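Local coordinates for flavoredoxin (Methanosarcina acetivorans, PDB 3BNK), which binds flavin mononucleotide and, as a member of the flavoredoxin family, probably takes part in electron transfer, at residues B[24-32]-B[92-101]; B[61-69]-B[116-124]. One frame throughout, in Å; residues are numbered along the deposited sequence.

Contact 1 (B[24-32]-B[92-101]); sequences NVKGKANLM and DKSGLFEVFY. With FMN (flavin mononucleotide), chain D.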
loop_
_atom_site.group_PDB
_atom_site.type_symbol
_atom_site.label_atom_id
_atom_site.label_comp_id
_atom_site.label_asym_id
_atom_site.label_seq_id
_atom_site.Cartn_x
_atom_site.Cartn_y
_atom_site.Cartn_z
ATOM N N ASN B 24 9.188 -9.530 17.884
ATOM C CA ASN B 24 9.940 -10.420 18.751
ATOM C C ASN B 24 9.707 -11.843 18.292
ATOM O O ASN B 24 8.568 -12.236 18.037
ATOM C CB ASN B 24 9.527 -10.274 20.217
ATOM C CG ASN B 24 10.270 -9.151 20.929
ATOM O OD1 ASN B 24 10.940 -8.323 20.302
ATOM N ND2 ASN B 24 10.158 -9.128 22.245
ATOM N N VAL B 25 10.799 -12.588 18.152
ATOM C CA VAL B 25 10.751 -14.007 17.842
ATOM C C VAL B 25 11.634 -14.656 18.893
ATOM O O VAL B 25 12.811 -14.304 19.023
ATOM C CB VAL B 25 11.255 -14.338 16.412
ATOM C CG1 VAL B 25 10.758 -15.728 15.985
ATOM C CG2 VAL B 25 10.799 -13.287 15.388
ATOM N N LYS B 26 11.043 -15.565 19.672
ATOM C CA LYS B 26 11.706 -16.192 20.818
ATOM C C LYS B 26 12.390 -15.153 21.722
ATOM O O LYS B 26 13.530 -15.345 22.166
ATOM C CB LYS B 26 12.703 -17.268 20.360
ATOM C CG LYS B 26 12.063 -18.501 19.745
ATOM C CD LYS B 26 13.115 -19.357 19.042
ATOM C CE LYS B 26 12.472 -20.353 18.094
ATOM N NZ LYS B 26 13.422 -20.760 17.014
ATOM N N GLY B 27 11.683 -14.053 21.974
ATOM C CA GLY B 27 12.144 -13.009 22.888
ATOM C C GLY B 27 13.155 -12.025 22.325
ATOM O O GLY B 27 13.539 -11.069 23.017
ATOM N N LYS B 28 13.579 -12.244 21.076
ATOM C CA LYS B 28 14.607 -11.412 20.429
ATOM C C LYS B 28 14.032 -10.620 19.262
ATOM O O LYS B 28 13.233 -11.134 18.489
ATOM C CB LYS B 28 15.774 -12.285 19.959
ATOM C CG LYS B 28 17.049 -11.531 19.589
ATOM C CD LYS B 28 18.324 -12.394 19.775
ATOM C CE LYS B 28 18.279 -13.721 19.013
ATOM N NZ LYS B 28 18.011 -13.591 17.543
ATOM N N ALA B 29 14.453 -9.365 19.140
ATOM C CA ALA B 29 13.924 -8.482 18.114
ATOM C C ALA B 29 14.365 -8.924 16.716
ATOM O O ALA B 29 15.539 -9.262 16.472
ATOM C CB ALA B 29 14.329 -7.049 18.382
ATOM N N ASN B 30 13.393 -8.937 15.813
ATOM C CA ASN B 30 13.642 -9.200 14.420
ATOM C C ASN B 30 13.102 -8.059 13.587
ATOM O O ASN B 30 12.151 -7.394 13.988
ATOM C CB ASN B 30 13.014 -10.528 13.992
ATOM C CG ASN B 30 13.580 -11.036 12.691
ATOM O OD1 ASN B 30 14.794 -11.048 12.490
ATOM N ND2 ASN B 30 12.707 -11.464 11.800
ATOM N N LEU B 31 13.756 -7.813 12.451
ATOM C CA LEU B 31 13.292 -6.865 11.451
ATOM C C LEU B 31 13.390 -7.469 10.059
ATOM O O LEU B 31 14.377 -8.113 9.731
ATOM C CB LEU B 31 14.115 -5.574 11.531
ATOM C CG LEU B 31 14.022 -5.032 12.962
ATOM C CD1 LEU B 31 15.357 -4.627 13.529
ATOM C CD2 LEU B 31 12.951 -3.965 13.122
ATOM N N MET B 32 12.355 -7.271 9.256
ATOM C CA MET B 32 12.409 -7.594 7.841
ATOM C C MET B 32 11.889 -6.417 7.019
ATOM O O MET B 32 11.019 -5.674 7.477
ATOM C CB MET B 32 11.604 -8.863 7.529
ATOM C CG MET B 32 10.124 -8.785 7.880
ATOM S SD MET B 32 9.151 -10.062 7.075
ATOM C CE MET B 32 8.639 -9.265 5.558
ATOM N N ASP B 92 21.259 -12.714 13.335
ATOM C CA ASP B 92 20.714 -11.826 14.350
ATOM C C ASP B 92 20.603 -10.410 13.790
ATOM O O ASP B 92 21.617 -9.759 13.504
ATOM C CB ASP B 92 21.605 -11.854 15.597
ATOM C CG ASP B 92 20.928 -11.265 16.822
ATOM O OD1 ASP B 92 19.817 -10.691 16.703
ATOM O OD2 ASP B 92 21.517 -11.386 17.919
ATOM N N LYS B 93 19.367 -9.946 13.615
ATOM C CA LYS B 93 19.120 -8.568 13.192
ATOM C C LYS B 93 18.792 -7.632 14.370
ATOM O O LYS B 93 18.636 -6.428 14.177
ATOM C CB LYS B 93 18.055 -8.505 12.083
ATOM C CG LYS B 93 18.581 -8.958 10.709
ATOM C CD LYS B 93 17.498 -9.022 9.631
ATOM C CE LYS B 93 16.637 -10.276 9.785
ATOM N NZ LYS B 93 15.498 -10.309 8.830
ATOM N N SER B 94 18.737 -8.190 15.585
ATOM C CA SER B 94 18.412 -7.427 16.813
ATOM C C SER B 94 19.395 -6.315 17.134
ATOM O O SER B 94 19.041 -5.370 17.843
ATOM C CB SER B 94 18.261 -8.338 18.045
ATOM O OG SER B 94 19.480 -8.971 18.411
ATOM N N GLY B 95 20.608 -6.408 16.594
ATOM C CA GLY B 95 21.654 -5.442 16.905
ATOM C C GLY B 95 21.940 -4.393 15.861
ATOM O O GLY B 95 22.764 -3.507 16.085
ATOM N N LEU B 96 21.267 -4.489 14.715
ATOM C CA LEU B 96 21.504 -3.575 13.596
ATOM C C LEU B 96 21.099 -2.138 13.933
ATOM O O LEU B 96 21.751 -1.177 13.501
ATOM C CB LEU B 96 20.757 -4.053 12.343
ATOM C CG LEU B 96 21.451 -4.056 10.970
ATOM C CD1 LEU B 96 20.454 -3.637 9.916
ATOM C CD2 LEU B 96 22.691 -3.162 10.880
ATOM N N PHE B 97 20.027 -2.012 14.717
ATOM C CA PHE B 97 19.422 -0.727 15.052
ATOM C C PHE B 97 19.357 -0.543 16.575
ATOM O O PHE B 97 19.546 -1.504 17.334
ATOM C CB PHE B 97 17.998 -0.645 14.483
ATOM C CG PHE B 97 17.898 -0.887 12.989
ATOM C CD1 PHE B 97 17.286 -2.042 12.499
ATOM C CD2 PHE B 97 18.376 0.042 12.079
ATOM C CE1 PHE B 97 17.167 -2.273 11.114
ATOM C CE2 PHE B 97 18.269 -0.184 10.701
ATOM C CZ PHE B 97 17.657 -1.338 10.222
ATOM N N GLU B 98 19.109 0.691 17.010
ATOM C CA GLU B 98 18.729 0.968 18.391
ATOM C C GLU B 98 17.244 0.651 18.528
ATOM O O GLU B 98 16.401 1.257 17.859
ATOM C CB GLU B 98 18.974 2.436 18.762
ATOM C CG GLU B 98 20.420 2.829 19.028
ATOM C CD GLU B 98 20.560 4.297 19.448
ATOM O OE1 GLU B 98 21.269 4.562 20.451
ATOM O OE2 GLU B 98 19.947 5.182 18.789
ATOM N N VAL B 99 16.928 -0.300 19.398
ATOM C CA VAL B 99 15.554 -0.772 19.537
ATOM C C VAL B 99 14.868 -0.215 20.790
ATOM O O VAL B 99 15.442 -0.209 21.883
ATOM C CB VAL B 99 15.480 -2.330 19.488
ATOM C CG1 VAL B 99 14.059 -2.829 19.783
ATOM C CG2 VAL B 99 15.965 -2.842 18.131
ATOM N N PHE B 100 13.642 0.260 20.606
ATOM C CA PHE B 100 12.782 0.654 21.717
ATOM C C PHE B 100 11.428 -0.058 21.629
ATOM O O PHE B 100 10.952 -0.406 20.544
ATOM C CB PHE B 100 12.637 2.192 21.812
ATOM C CG PHE B 100 11.695 2.802 20.795
ATOM C CD1 PHE B 100 10.410 3.209 21.174
ATOM C CD2 PHE B 100 12.088 2.992 19.468
ATOM C CE1 PHE B 100 9.519 3.769 20.249
ATOM C CE2 PHE B 100 11.208 3.562 18.539
ATOM C CZ PHE B 100 9.917 3.944 18.940
ATOM N N TYR B 101 10.832 -0.294 22.791
ATOM C CA TYR B 101 9.520 -0.894 22.892
ATOM C C TYR B 101 8.534 0.136 23.412
ATOM O O TYR B 101 8.927 1.218 23.873
ATOM C CB TYR B 101 9.572 -2.121 23.806
ATOM C CG TYR B 101 10.293 -3.305 23.190
ATOM C CD1 TYR B 101 11.682 -3.457 23.337
ATOM C CD2 TYR B 101 9.597 -4.265 22.454
ATOM C CE1 TYR B 101 12.359 -4.550 22.768
ATOM C CE2 TYR B 101 10.261 -5.368 21.885
ATOM C CZ TYR B 101 11.643 -5.499 22.045
ATOM O OH TYR B 101 12.312 -6.573 21.490
HETATM N N1 FMN D . 8.773 -10.197 2.139
HETATM C C2 FMN D . 7.436 -10.352 2.448
HETATM O O2 FMN D . 7.039 -11.448 2.830
HETATM N N3 FMN D . 6.561 -9.285 2.339
HETATM C C4 FMN D . 7.042 -8.059 1.911
HETATM O O4 FMN D . 6.261 -7.120 1.804
HETATM C C4A FMN D . 8.397 -7.901 1.593
HETATM N N5 FMN D . 8.888 -6.679 1.153
HETATM C C5A FMN D . 10.228 -6.518 0.857
HETATM C C6 FMN D . 10.686 -5.260 0.445
HETATM C C7 FMN D . 12.042 -5.079 0.132
HETATM C C7M FMN D . 12.517 -3.698 -0.205
HETATM C C8 FMN D . 12.933 -6.156 0.241
HETATM C C8M FMN D . 14.429 -5.941 0.151
HETATM C C9 FMN D . 12.465 -7.405 0.672
HETATM C C9A FMN D . 11.119 -7.596 0.990
HETATM N N10 FMN D . 10.637 -8.836 1.426
HETATM C C10 FMN D . 9.277 -8.984 1.716
HETATM C "C1'" FMN D . 11.581 -9.982 1.676
HETATM C "C2'" FMN D . 11.895 -10.188 3.152
HETATM O "O2'" FMN D . 12.122 -8.942 3.785
HETATM C "C3'" FMN D . 13.162 -11.025 3.331
HETATM O "O3'" FMN D . 13.038 -12.327 2.787
HETATM C "C4'" FMN D . 13.604 -11.065 4.793
HETATM O "O4'" FMN D . 14.899 -11.599 4.856
HETATM C "C5'" FMN D . 12.694 -11.863 5.718
HETATM O "O5'" FMN D . 13.275 -11.707 7.000
HETATM P P FMN D . 13.034 -12.758 8.203
HETATM O O1P FMN D . 13.283 -14.147 7.693
HETATM O O2P FMN D . 11.598 -12.644 8.621
HETATM O O3P FMN D . 13.906 -12.456 9.390
HETATM O O HOH W 1 17.079 -11.140 14.693
#
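Leu-31 pushes its CD1 branch against the rim of the Phe-97 ring, in the ring plane, 3.4 Å from CD1 of that phenylalanine. Ile-110 touches both side chains, so this end of the contact is a small apolar cluster. One residue back, Asn-30 turns toward the cofactor: its ND2 donates to FMN O3P at 2.9 Å in an almost straight bond, 170° at the hydrogen. Lys-93 reaches the same phosphate oxygen from the other segment. A bend at chi3 (-77°) carries Lys-93 NZ past the Asn-30 carboxamide, to hydrogen-bond FMN O3P at 2.7 Å and the backbone O of Leu-31 at 2.6 Å, the latter met tilted out of the carbonyl plane. NZ also bonds to Val-86 O, so three oxygens hold the ammonium. Residues 24-32 form the tip of a beta-hairpin, a type I' turn from Val-25 to Lys-28 joining strands 16-25 and 28-41 of the flavin reductase-like domain, and the loop 92-98 lies against its second strand. A water accepts from Lys-93 N at 2.8 Å and sits where it can donate to Ala-29 O and Asn-30 OD1. Beside it Asp-92 closes an Asx turn, OD1 taking Ser-94 N from above the carboxylate plane. Asp-92 OD1 also faces Lys-28 NZ across a long salt bridge of 3.5 Å. On the first strand of the hairpin, just before the turn, Asn-24 OD1 accepts from Tyr-101 OH at 2.5 Å, in the carbonyl plane and on a lone pair, with amide and ring planes 75° apart. Ala-29 CB lies 3.7 Å from Tyr-101 OH. With an alanine here instead of Asn-24, the Tyr-101 hydroxyl would probably be left without this acceptor and the ring freer to shift.

Contact 2 (B[61-69]-B[116-124]); sequences IAENGSFSV and NLECRVVET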
loop_
_atom_site.group_PDB
_atom_site.type_symbol
_atom_site.label_atom_id
_atom_site.label_comp_id
_atom_site.label_asym_id
_atom_site.label_seq_id
_atom_site.Cartn_x
_atom_site.Cartn_y
_atom_site.Cartn_z
ATOM N N ILE B 61 5.300 -12.857 15.089
ATOM C CA ILE B 61 4.016 -12.168 15.115
ATOM C C ILE B 61 2.916 -13.084 15.685
ATOM O O ILE B 61 2.110 -12.647 16.508
ATOM C CB ILE B 61 3.629 -11.549 13.753
ATOM C CG1 ILE B 61 4.731 -10.575 13.290
ATOM C CG2 ILE B 61 2.304 -10.817 13.861
ATOM C CD1 ILE B 61 4.441 -9.885 11.972
ATOM N N ALA B 62 2.923 -14.358 15.288
ATOM C CA ALA B 62 1.988 -15.333 15.864
ATOM C C ALA B 62 2.172 -15.505 17.379
ATOM O O ALA B 62 1.189 -15.558 18.103
ATOM C CB ALA B 62 2.085 -16.680 15.128
ATOM N N GLU B 63 3.423 -15.568 17.843
ATOM C CA GLU B 63 3.762 -15.757 19.262
ATOM C C GLU B 63 3.222 -14.601 20.113
ATOM O O GLU B 63 2.538 -14.800 21.124
ATOM C CB GLU B 63 5.298 -15.835 19.453
ATOM C CG GLU B 63 6.045 -16.993 18.720
ATOM C CD GLU B 63 7.605 -16.926 18.801
ATOM O OE1 GLU B 63 8.176 -16.112 19.554
ATOM O OE2 GLU B 63 8.267 -17.724 18.095
ATOM N N ASN B 64 3.529 -13.383 19.678
ATOM C CA ASN B 64 3.275 -12.188 20.470
ATOM C C ASN B 64 1.967 -11.485 20.176
ATOM O O ASN B 64 1.493 -10.707 20.994
ATOM C CB ASN B 64 4.431 -11.202 20.300
ATOM C CG ASN B 64 5.694 -11.715 20.905
ATOM O OD1 ASN B 64 5.838 -11.757 22.129
ATOM N ND2 ASN B 64 6.623 -12.134 20.057
ATOM N N GLY B 65 1.399 -11.736 19.006
ATOM C CA GLY B 65 0.186 -11.039 18.609
ATOM C C GLY B 65 0.432 -9.550 18.512
ATOM O O GLY B 65 -0.447 -8.750 18.847
ATOM N N SER B 66 1.634 -9.185 18.054
ATOM C CA SER B 66 2.020 -7.789 17.922
ATOM C C SER B 66 3.138 -7.620 16.901
ATOM O O SER B 66 3.883 -8.555 16.632
ATOM C CB SER B 66 2.441 -7.196 19.268
ATOM O OG SER B 66 3.747 -7.598 19.627
ATOM N N PHE B 67 3.246 -6.407 16.356
ATOM C CA PHE B 67 4.299 -6.059 15.427
ATOM C C PHE B 67 4.392 -4.535 15.279
ATOM O O PHE B 67 3.509 -3.793 15.720
ATOM C CB PHE B 67 4.092 -6.744 14.062
ATOM C CG PHE B 67 2.847 -6.298 13.322
ATOM C CD1 PHE B 67 2.897 -5.223 12.426
ATOM C CD2 PHE B 67 1.628 -6.963 13.501
ATOM C CE1 PHE B 67 1.756 -4.823 11.724
ATOM C CE2 PHE B 67 0.474 -6.566 12.813
ATOM C CZ PHE B 67 0.536 -5.497 11.922
ATOM N N SER B 68 5.484 -4.082 14.674
ATOM C CA SER B 68 5.627 -2.673 14.350
ATOM C C SER B 68 5.881 -2.464 12.869
ATOM O O SER B 68 6.406 -3.339 12.179
ATOM C CB SER B 68 6.746 -2.023 15.177
ATOM O OG SER B 68 7.992 -2.640 14.910
ATOM N N VAL B 69 5.493 -1.287 12.401
ATOM C CA VAL B 69 5.751 -0.838 11.051
ATOM C C VAL B 69 6.582 0.434 11.194
ATOM O O VAL B 69 6.133 1.400 11.810
ATOM C CB VAL B 69 4.435 -0.570 10.290
ATOM C CG1 VAL B 69 4.721 -0.154 8.858
ATOM C CG2 VAL B 69 3.550 -1.804 10.295
ATOM N N ASN B 116 7.073 5.216 13.659
ATOM C CA ASN B 116 6.859 3.834 14.123
ATOM C C ASN B 116 5.410 3.602 14.535
ATOM O O ASN B 116 4.877 4.329 15.374
ATOM C CB ASN B 116 7.777 3.483 15.311
ATOM C CG ASN B 116 9.132 4.155 15.232
ATOM O OD1 ASN B 116 9.312 5.273 15.727
ATOM N ND2 ASN B 116 10.106 3.463 14.642
ATOM N N LEU B 117 4.784 2.600 13.924
ATOM C CA LEU B 117 3.417 2.213 14.248
ATOM C C LEU B 117 3.430 0.892 15.005
ATOM O O LEU B 117 3.846 -0.128 14.471
ATOM C CB LEU B 117 2.547 2.123 12.981
ATOM C CG LEU B 117 2.621 3.277 11.968
ATOM C CD1 LEU B 117 1.674 3.051 10.783
ATOM C CD2 LEU B 117 2.384 4.686 12.608
ATOM N N GLU B 118 2.984 0.934 16.258
ATOM C CA GLU B 118 2.984 -0.216 17.150
ATOM C C GLU B 118 1.609 -0.882 17.064
ATOM O O GLU B 118 0.599 -0.257 17.369
ATOM C CB GLU B 118 3.315 0.244 18.576
ATOM C CG GLU B 118 3.410 -0.850 19.635
ATOM C CD GLU B 118 3.664 -0.286 21.046
ATOM O OE1 GLU B 118 3.371 0.910 21.287
ATOM O OE2 GLU B 118 4.159 -1.048 21.907
ATOM N N CYS B 119 1.572 -2.144 16.635
ATOM C CA CYS B 119 0.303 -2.751 16.232
ATOM C C CYS B 119 -0.069 -4.019 16.972
ATOM O O CYS B 119 0.777 -4.888 17.218
ATOM C CB CYS B 119 0.265 -3.003 14.717
ATOM S SG CYS B 119 0.682 -1.539 13.752
ATOM N N ARG B 120 -1.350 -4.111 17.319
ATOM C CA ARG B 120 -1.865 -5.305 17.969
ATOM C C ARG B 120 -2.618 -6.174 16.990
ATOM O O ARG B 120 -3.568 -5.723 16.364
ATOM C CB ARG B 120 -2.768 -4.950 19.147
ATOM C CG ARG B 120 -2.819 -6.087 20.148
ATOM C CD ARG B 120 -4.195 -6.393 20.615
ATOM N NE ARG B 120 -4.748 -5.370 21.488
ATOM C CZ ARG B 120 -5.844 -4.675 21.212
ATOM N NH1 ARG B 120 -6.509 -4.887 20.074
ATOM N NH2 ARG B 120 -6.278 -3.768 22.069
ATOM N N VAL B 121 -2.184 -7.414 16.840
ATOM C CA VAL B 121 -2.842 -8.326 15.909
ATOM C C VAL B 121 -4.305 -8.482 16.304
ATOM O O VAL B 121 -4.614 -8.791 17.462
ATOM C CB VAL B 121 -2.130 -9.698 15.805
ATOM C CG1 VAL B 121 -2.940 -10.652 14.959
ATOM C CG2 VAL B 121 -0.731 -9.532 15.216
ATOM N N VAL B 122 -5.180 -8.219 15.334
ATOM C CA VAL B 122 -6.634 -8.360 15.463
ATOM C C VAL B 122 -7.078 -9.663 14.765
ATOM O O VAL B 122 -7.830 -10.455 15.323
ATOM C CB VAL B 122 -7.372 -7.104 14.895
ATOM C CG1 VAL B 122 -8.878 -7.288 14.871
ATOM C CG2 VAL B 122 -7.028 -5.850 15.720
ATOM N N GLU B 123 -6.584 -9.886 13.551
ATOM C CA GLU B 123 -6.895 -11.092 12.798
ATOM C C GLU B 123 -5.709 -11.474 11.929
ATOM O O GLU B 123 -5.108 -10.619 11.269
ATOM C CB GLU B 123 -8.152 -10.893 11.934
ATOM C CG GLU B 123 -8.704 -12.190 11.334
ATOM C CD GLU B 123 -10.083 -12.038 10.689
ATOM O OE1 GLU B 123 -10.703 -10.962 10.860
ATOM O OE2 GLU B 123 -10.557 -13.013 10.019
ATOM N N THR B 124 -5.371 -12.759 11.942
ATOM C CA THR B 124 -4.400 -13.326 11.015
ATOM C C THR B 124 -5.127 -13.999 9.859
ATOM O O THR B 124 -5.809 -15.020 10.044
ATOM C CB THR B 124 -3.512 -14.375 11.701
ATOM O OG1 THR B 124 -2.840 -13.781 12.811
ATOM C CG2 THR B 124 -2.496 -14.972 10.725
#
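Five backbone hydrogen bonds join Gly-65 and strand 66-69 to strand 116-124. Phe-67 and Cys-119 trade two, the shorter being Cys-119 N to Phe-67 O at 2.7 Å; Val-69 and Leu-117 trade two more. The last differs: Val-121 N reaches Gly-65 O at 3.0 Å from well above the carbonyl plane, where the chain has just left helix 57-64 with positive phi. Between these pairs, the CA of Ser-68 comes 3.1 Å from Leu-117 O in a CA-H...O contact. On the face carrying Ser-66, Ser-68, Glu-118 and Arg-120, the polar groups look outside the pair: Ser-68 OG donates to Pro-108 O, and the Glu-118 carboxylate takes Leu-104 N and Tyr-141 OH. The other face is apolar. With CG between its backbone N and carbonyl carbon (chi1 65°), Phe-67 lays its ring over Cys-119, whose CB sits 3.9 Å from the ring centroid, 15° off the normal, as a CH-pi contact; SG approaches more obliquely. Val-121 CG2 comes to the ring edge, 3.9 Å from Phe-67 CD2, and also packs against Ile-61 CG2 at 3.6 Å, tying the helix to the strand. Leu-21 and Val-49, from strands 16-25 and 46-52, also touch Phe-67, so that the curled antiparallel sheet closes round an apolar interior, consistent with the split beta-barrel of FMN-binding flavin reductase-like proteins.

In the fold
Contact 2 is the more buried of the two, a regular pairing of neighbouring strands with an apolar face turned to the inside of the curled sheet. Contact 1 lies farther from the chain centre and is only partly buried: a hairpin tip met by a loop, held mostly by side chains, a water and the cofactor phosphate. Both reach the same sheet, since strands 16-25 and 66-71 are adjacent in it, and they touch where Glu-63 OE1 of helix 57-64 probably accepts from Lys-26 N in the hairpin turn. The FMN phosphate is hydrogen-bonded directly in contact 1, while contact 2 comes near the cofactor through Ile-61, whose side chain is about 8 Å from the flavin nucleotide.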